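Local coordinates for protein lactate racemase (Thermoanaerobacterium thermosaccharolyticum, PDB 2YJG) that interconverts the D- and L-isomers of lactate with the help of a nickel-containing pincer cofactor, which is absent from this apoprotein, at residues A[373-378]-A[396-401]; A[54-59]-A[162-167]. All coordinates share one frame; numbering follows the deposited sequence.

Contact 1: A[373-378]-A[396-401]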
loop_
_atom_site.group_PDB
_atom_site.type_symbol
_atom_site.label_atom_id
_atom_site.label_comp_id
_atom_site.label_asym_id
_atom_site.label_seq_id
_atom_site.Cartn_x
_atom_site.Cartn_y
_atom_site.Cartn_z
ATOM N N ILE A 373 -42.205 -4.109 12.583
ATOM C CA ILE A 373 -42.443 -2.801 11.981
ATOM C C ILE A 373 -41.110 -2.135 11.807
ATOM O O ILE A 373 -40.334 -2.022 12.765
ATOM C CB ILE A 373 -43.377 -1.871 12.845
ATOM C CG1 ILE A 373 -44.765 -2.465 12.926
ATOM C CG2 ILE A 373 -43.439 -0.429 12.248
ATOM C CD1 ILE A 373 -45.559 -2.030 14.078
ATOM N N MET A 374 -40.798 -1.705 10.590
ATOM C CA MET A 374 -39.529 -1.030 10.393
ATOM C C MET A 374 -39.732 0.496 10.154
ATOM O O MET A 374 -40.445 0.916 9.255
ATOM C CB MET A 374 -38.717 -1.640 9.246
ATOM C CG MET A 374 -38.287 -3.082 9.405
ATOM S SD MET A 374 -37.101 -3.583 8.140
ATOM C CE MET A 374 -35.655 -2.856 8.743
ATOM N N VAL A 375 -39.092 1.298 10.981
ATOM C CA VAL A 375 -38.881 2.728 10.740
ATOM C C VAL A 375 -37.599 2.842 9.958
ATOM O O VAL A 375 -36.514 2.557 10.452
ATOM C CB VAL A 375 -38.807 3.547 12.112
ATOM C CG1 VAL A 375 -38.419 5.038 11.924
ATOM C CG2 VAL A 375 -40.157 3.405 12.907
ATOM N N THR A 376 -37.734 3.328 8.714
ATOM C CA THR A 376 -36.704 3.246 7.735
ATOM C C THR A 376 -36.945 4.302 6.660
ATOM O O THR A 376 -38.012 4.828 6.581
ATOM C CB THR A 376 -36.683 1.827 7.139
ATOM O OG1 THR A 376 -35.472 1.663 6.449
ATOM C CG2 THR A 376 -37.854 1.563 6.211
ATOM N N ASP A 377 -35.908 4.591 5.893
ATOM C CA ASP A 377 -35.928 5.500 4.750
ATOM C C ASP A 377 -37.031 5.107 3.825
ATOM O O ASP A 377 -37.209 3.914 3.592
ATOM C CB ASP A 377 -34.571 5.390 4.048
ATOM C CG ASP A 377 -34.324 6.473 3.043
ATOM O OD1 ASP A 377 -35.011 6.481 1.964
ATOM O OD2 ASP A 377 -33.385 7.277 3.318
ATOM N N SER A 378 -37.743 6.097 3.259
ATOM C CA SER A 378 -38.909 5.830 2.416
ATOM C C SER A 378 -38.599 5.015 1.181
ATOM O O SER A 378 -39.515 4.343 0.678
ATOM C CB SER A 378 -39.625 7.117 1.987
ATOM O OG SER A 378 -38.786 7.873 1.134
ATOM N N GLY A 396 -43.500 7.335 16.311
ATOM C CA GLY A 396 -44.915 7.575 16.631
ATOM C C GLY A 396 -45.904 6.769 15.818
ATOM O O GLY A 396 -46.739 6.087 16.383
ATOM N N GLU A 397 -45.741 6.776 14.492
ATOM C CA GLU A 397 -46.572 5.973 13.642
ATOM C C GLU A 397 -46.356 4.488 13.900
ATOM O O GLU A 397 -47.290 3.741 13.896
ATOM C CB GLU A 397 -46.277 6.257 12.188
ATOM C CG GLU A 397 -47.178 5.497 11.270
ATOM C CD GLU A 397 -46.965 5.814 9.786
ATOM O OE1 GLU A 397 -45.818 5.798 9.306
ATOM O OE2 GLU A 397 -47.971 6.060 9.083
ATOM N N ALA A 398 -45.110 4.079 14.137
ATOM C CA ALA A 398 -44.822 2.682 14.364
ATOM C C ALA A 398 -45.597 2.219 15.601
ATOM O O ALA A 398 -46.266 1.153 15.598
ATOM C CB ALA A 398 -43.311 2.448 14.484
ATOM N N LEU A 399 -45.560 3.038 16.644
ATOM C CA LEU A 399 -46.277 2.699 17.895
ATOM C C LEU A 399 -47.784 2.626 17.705
ATOM O O LEU A 399 -48.427 1.725 18.254
ATOM C CB LEU A 399 -45.915 3.670 19.017
ATOM C CG LEU A 399 -46.328 3.240 20.424
ATOM C CD1 LEU A 399 -45.793 1.809 20.747
ATOM C CD2 LEU A 399 -45.788 4.254 21.451
ATOM N N LYS A 400 -48.349 3.557 16.933
ATOM C CA LYS A 400 -49.807 3.506 16.623
ATOM C C LYS A 400 -50.168 2.197 15.888
ATOM O O LYS A 400 -51.209 1.557 16.174
ATOM C CB LYS A 400 -50.265 4.730 15.818
ATOM C CG LYS A 400 -51.400 4.488 14.773
ATOM C CD LYS A 400 -50.884 4.026 13.356
ATOM C CE LYS A 400 -51.745 4.555 12.163
ATOM N NZ LYS A 400 -52.911 3.675 11.717
ATOM N N ILE A 401 -49.297 1.769 14.964
ATOM C CA ILE A 401 -49.583 0.530 14.209
ATOM C C ILE A 401 -49.538 -0.640 15.210
ATOM O O ILE A 401 -50.466 -1.424 15.272
ATOM C CB ILE A 401 -48.622 0.305 12.996
ATOM C CG1 ILE A 401 -48.782 1.380 11.888
ATOM C CG2 ILE A 401 -48.849 -1.031 12.353
ATOM C CD1 ILE A 401 -50.156 1.281 11.083
#

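Contact 2: A[54-59]-A[162-167]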
loop_
_atom_site.group_PDB
_atom_site.type_symbol
_atom_site.label_atom_id
_atom_site.label_comp_id
_atom_site.label_asym_id
_atom_site.label_seq_id
_atom_site.Cartn_x
_atom_site.Cartn_y
_atom_site.Cartn_z
ATOM N N LYS A 54 2.397 -19.664 27.113
ATOM C CA LYS A 54 3.560 -18.834 27.235
ATOM C C LYS A 54 3.308 -17.515 26.496
ATOM O O LYS A 54 2.392 -17.417 25.640
ATOM C CB LYS A 54 4.782 -19.537 26.599
ATOM C CG LYS A 54 5.158 -20.901 27.235
ATOM C CD LYS A 54 6.433 -21.534 26.578
ATOM C CE LYS A 54 6.307 -21.678 25.049
ATOM N NZ LYS A 54 7.452 -22.361 24.366
ATOM N N ARG A 55 4.118 -16.513 26.818
ATOM C CA ARG A 55 4.139 -15.295 26.014
ATOM C C ARG A 55 4.473 -15.569 24.571
ATOM O O ARG A 55 5.205 -16.500 24.240
ATOM C CB ARG A 55 5.130 -14.287 26.589
ATOM C CG ARG A 55 4.521 -13.435 27.642
ATOM C CD ARG A 55 5.473 -12.507 28.179
ATOM N NE ARG A 55 5.799 -11.409 27.290
ATOM C CZ ARG A 55 6.598 -10.404 27.610
ATOM N NH1 ARG A 55 7.161 -10.357 28.822
ATOM N NH2 ARG A 55 6.848 -9.441 26.732
ATOM N N LEU A 56 3.928 -14.724 23.707
ATOM C CA LEU A 56 4.173 -14.823 22.283
ATOM C C LEU A 56 5.671 -14.713 21.997
ATOM O O LEU A 56 6.160 -15.431 21.168
ATOM C CB LEU A 56 3.339 -13.778 21.516
ATOM C CG LEU A 56 3.512 -13.732 19.980
ATOM C CD1 LEU A 56 3.326 -15.072 19.313
ATOM C CD2 LEU A 56 2.596 -12.657 19.441
ATOM N N GLN A 57 6.409 -13.858 22.699
ATOM C CA GLN A 57 7.876 -13.791 22.491
ATOM C C GLN A 57 8.551 -15.155 22.618
ATOM O O GLN A 57 9.474 -15.467 21.885
ATOM C CB GLN A 57 8.527 -12.786 23.431
ATOM C CG GLN A 57 8.484 -13.119 24.914
ATOM C CD GLN A 57 9.380 -12.183 25.731
ATOM O OE1 GLN A 57 10.090 -11.353 25.165
ATOM N NE2 GLN A 57 9.375 -12.338 27.068
ATOM N N ASP A 58 8.119 -15.942 23.592
ATOM C CA ASP A 58 8.666 -17.281 23.836
ATOM C C ASP A 58 8.197 -18.286 22.830
ATOM O O ASP A 58 8.980 -19.104 22.340
ATOM C CB ASP A 58 8.334 -17.726 25.257
ATOM C CG ASP A 58 9.061 -16.901 26.284
ATOM O OD1 ASP A 58 10.179 -16.454 25.988
ATOM O OD2 ASP A 58 8.507 -16.689 27.396
ATOM N N LEU A 59 6.924 -18.213 22.457
ATOM C CA LEU A 59 6.436 -19.075 21.403
ATOM C C LEU A 59 7.096 -18.869 20.038
ATOM O O LEU A 59 7.218 -19.824 19.241
ATOM C CB LEU A 59 4.926 -18.846 21.220
ATOM C CG LEU A 59 4.003 -19.324 22.323
ATOM C CD1 LEU A 59 2.526 -18.961 21.957
ATOM C CD2 LEU A 59 4.112 -20.841 22.600
ATOM N N ALA A 162 2.824 -22.468 8.178
ATOM C CA ALA A 162 3.411 -21.723 9.258
ATOM C C ALA A 162 4.007 -22.582 10.363
ATOM O O ALA A 162 3.438 -23.592 10.765
ATOM C CB ALA A 162 2.376 -20.782 9.859
ATOM N N ASP A 163 5.185 -22.168 10.814
ATOM C CA ASP A 163 5.821 -22.644 12.063
ATOM C C ASP A 163 5.068 -22.255 13.293
ATOM O O ASP A 163 5.023 -22.983 14.304
ATOM C CB ASP A 163 7.162 -21.920 12.230
ATOM C CG ASP A 163 8.271 -22.702 11.756
ATOM O OD1 ASP A 163 8.010 -23.813 11.203
ATOM O OD2 ASP A 163 9.411 -22.225 11.928
ATOM N N LEU A 164 4.511 -21.052 13.249
ATOM C CA LEU A 164 3.652 -20.596 14.317
ATOM C C LEU A 164 2.535 -19.830 13.664
ATOM O O LEU A 164 2.771 -18.969 12.779
ATOM C CB LEU A 164 4.429 -19.732 15.285
ATOM C CG LEU A 164 3.712 -19.149 16.484
ATOM C CD1 LEU A 164 3.395 -20.253 17.457
ATOM C CD2 LEU A 164 4.512 -17.966 17.126
ATOM N N LEU A 165 1.310 -20.160 14.043
ATOM C CA LEU A 165 0.150 -19.442 13.599
ATOM C C LEU A 165 -0.493 -18.685 14.743
ATOM O O LEU A 165 -0.823 -19.269 15.789
ATOM C CB LEU A 165 -0.852 -20.407 12.988
ATOM C CG LEU A 165 -2.109 -19.790 12.338
ATOM C CD1 LEU A 165 -1.747 -18.781 11.147
ATOM C CD2 LEU A 165 -3.073 -20.854 11.877
ATOM N N VAL A 166 -0.692 -17.385 14.508
ATOM C CA VAL A 166 -1.229 -16.448 15.468
ATOM C C VAL A 166 -2.458 -15.753 14.838
ATOM O O VAL A 166 -2.533 -15.618 13.612
ATOM C CB VAL A 166 -0.129 -15.387 15.819
ATOM C CG1 VAL A 166 -0.666 -14.279 16.625
ATOM C CG2 VAL A 166 0.966 -16.039 16.588
ATOM N N ALA A 167 -3.338 -15.207 15.661
ATOM C CA ALA A 167 -4.431 -14.341 15.123
ATOM C C ALA A 167 -4.743 -13.197 16.047
ATOM O O ALA A 167 -4.602 -13.323 17.283
ATOM C CB ALA A 167 -5.696 -15.140 14.941
#

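Contact 1: A[373-378]-A[396-401]
Ile373, Val375, Ala398 and Ile401 form an apolar contact between a strand and a helix. The methyl of Ala398 is the centre of it. Ala398 CB lies 3.6 Å from Ile373 CG2 and 3.7 Å from Val375 CG2. The two branched residues are two positions apart on strand 371-375, and each offers one methyl to the same small side chain. In Ile373 the first torsion (chi1 -65°) sets CG2 opposite the backbone N, next to the alanine methyl. The CG1 branch runs on in an extended form (chi2 157°). Ile373 CD1, at its end, meets Ile401 CG2 at 3.8 Å, and the two isoleucines cross at a slant. With an alanine in place of Ile373, the methyl of Ala398 would probably lose one of the two strand methyls that touch it, and Ile401 CG2 would face a gap.

Ile373 CD1 also makes a van der Waals contact with Ala398 O, a backbone oxygen of the helix, at 3.6 Å.

The backbone places these groups. Strand 373-375 and helix 396-401 run nearly antiparallel, at 170°, with their axes 8.8 Å apart. Ala392 of strand 390-392 and Ile314 of strand 311-316 also touch Ala398. The arrangement is that of an alpha/beta layer: helix 395-405, the connection in a beta-alpha-beta crossover from strand 390-392 to strand 412-415, covers one face of a parallel sheet.

Contact 2: A[54-59]-A[162-167]
Leu59, which packs on Leu164, gives its backbone N-H to Arg55 O, with Leu59 N 3.0 Å from that oxygen. Asp58 N adds a weak bond to the same atom. Arg55 is the N-cap residue, so these bonds belong to the first turn of the short helix 56-59. The helix lies against one face of the mixed beta-sheet in the alpha/beta fold of the N-terminal domain, over strand 164-170. That strand runs between strands 66-71 and 233-241, and Phe235 of the latter touches both Leu56 and Leu59.

The contact itself is apolar. Leu164 and Val166, two positions apart, point toward the helix. Leu56 sets its CG opposite the backbone N (chi1 179°), which brings one methyl down to the strand. Leu86 and Ile90 of helix 79-91 touch Leu56 too. Two salt bridges also join the turn to helix 79-91 and the residues just after it: Arg55 with Glu89 and Asp58 with Lys93.

Leu164 CD2 is shared by both leucines of the helix. Leu164 CD2 is 4.2 Å from Leu59 CB and 3.9 Å from Leu59 O. Leu56 CD1 spans two strand residues, at 3.8 Å from Leu164 CD2 and 3.7 Å from Val166 CG2.

In the fold
The two contacts do the same kind of work in different domains. Each seats a helix on a sheet through aliphatic side chains. Contact 1 belongs to the C-terminal domain and contact 2 to the N-terminal domain. Their centres are about 51 Å apart and their nearest atoms about 33 Å. Each centre is about 26 Å from the centre of the chain, on opposite sides of it. Both lie away from the cofactor and substrate sites. Strand 66-71, the neighbour of strand 164-170, leads into Asp72, His73, Thr74 and Arg75, which probably bind the nickel cofactor.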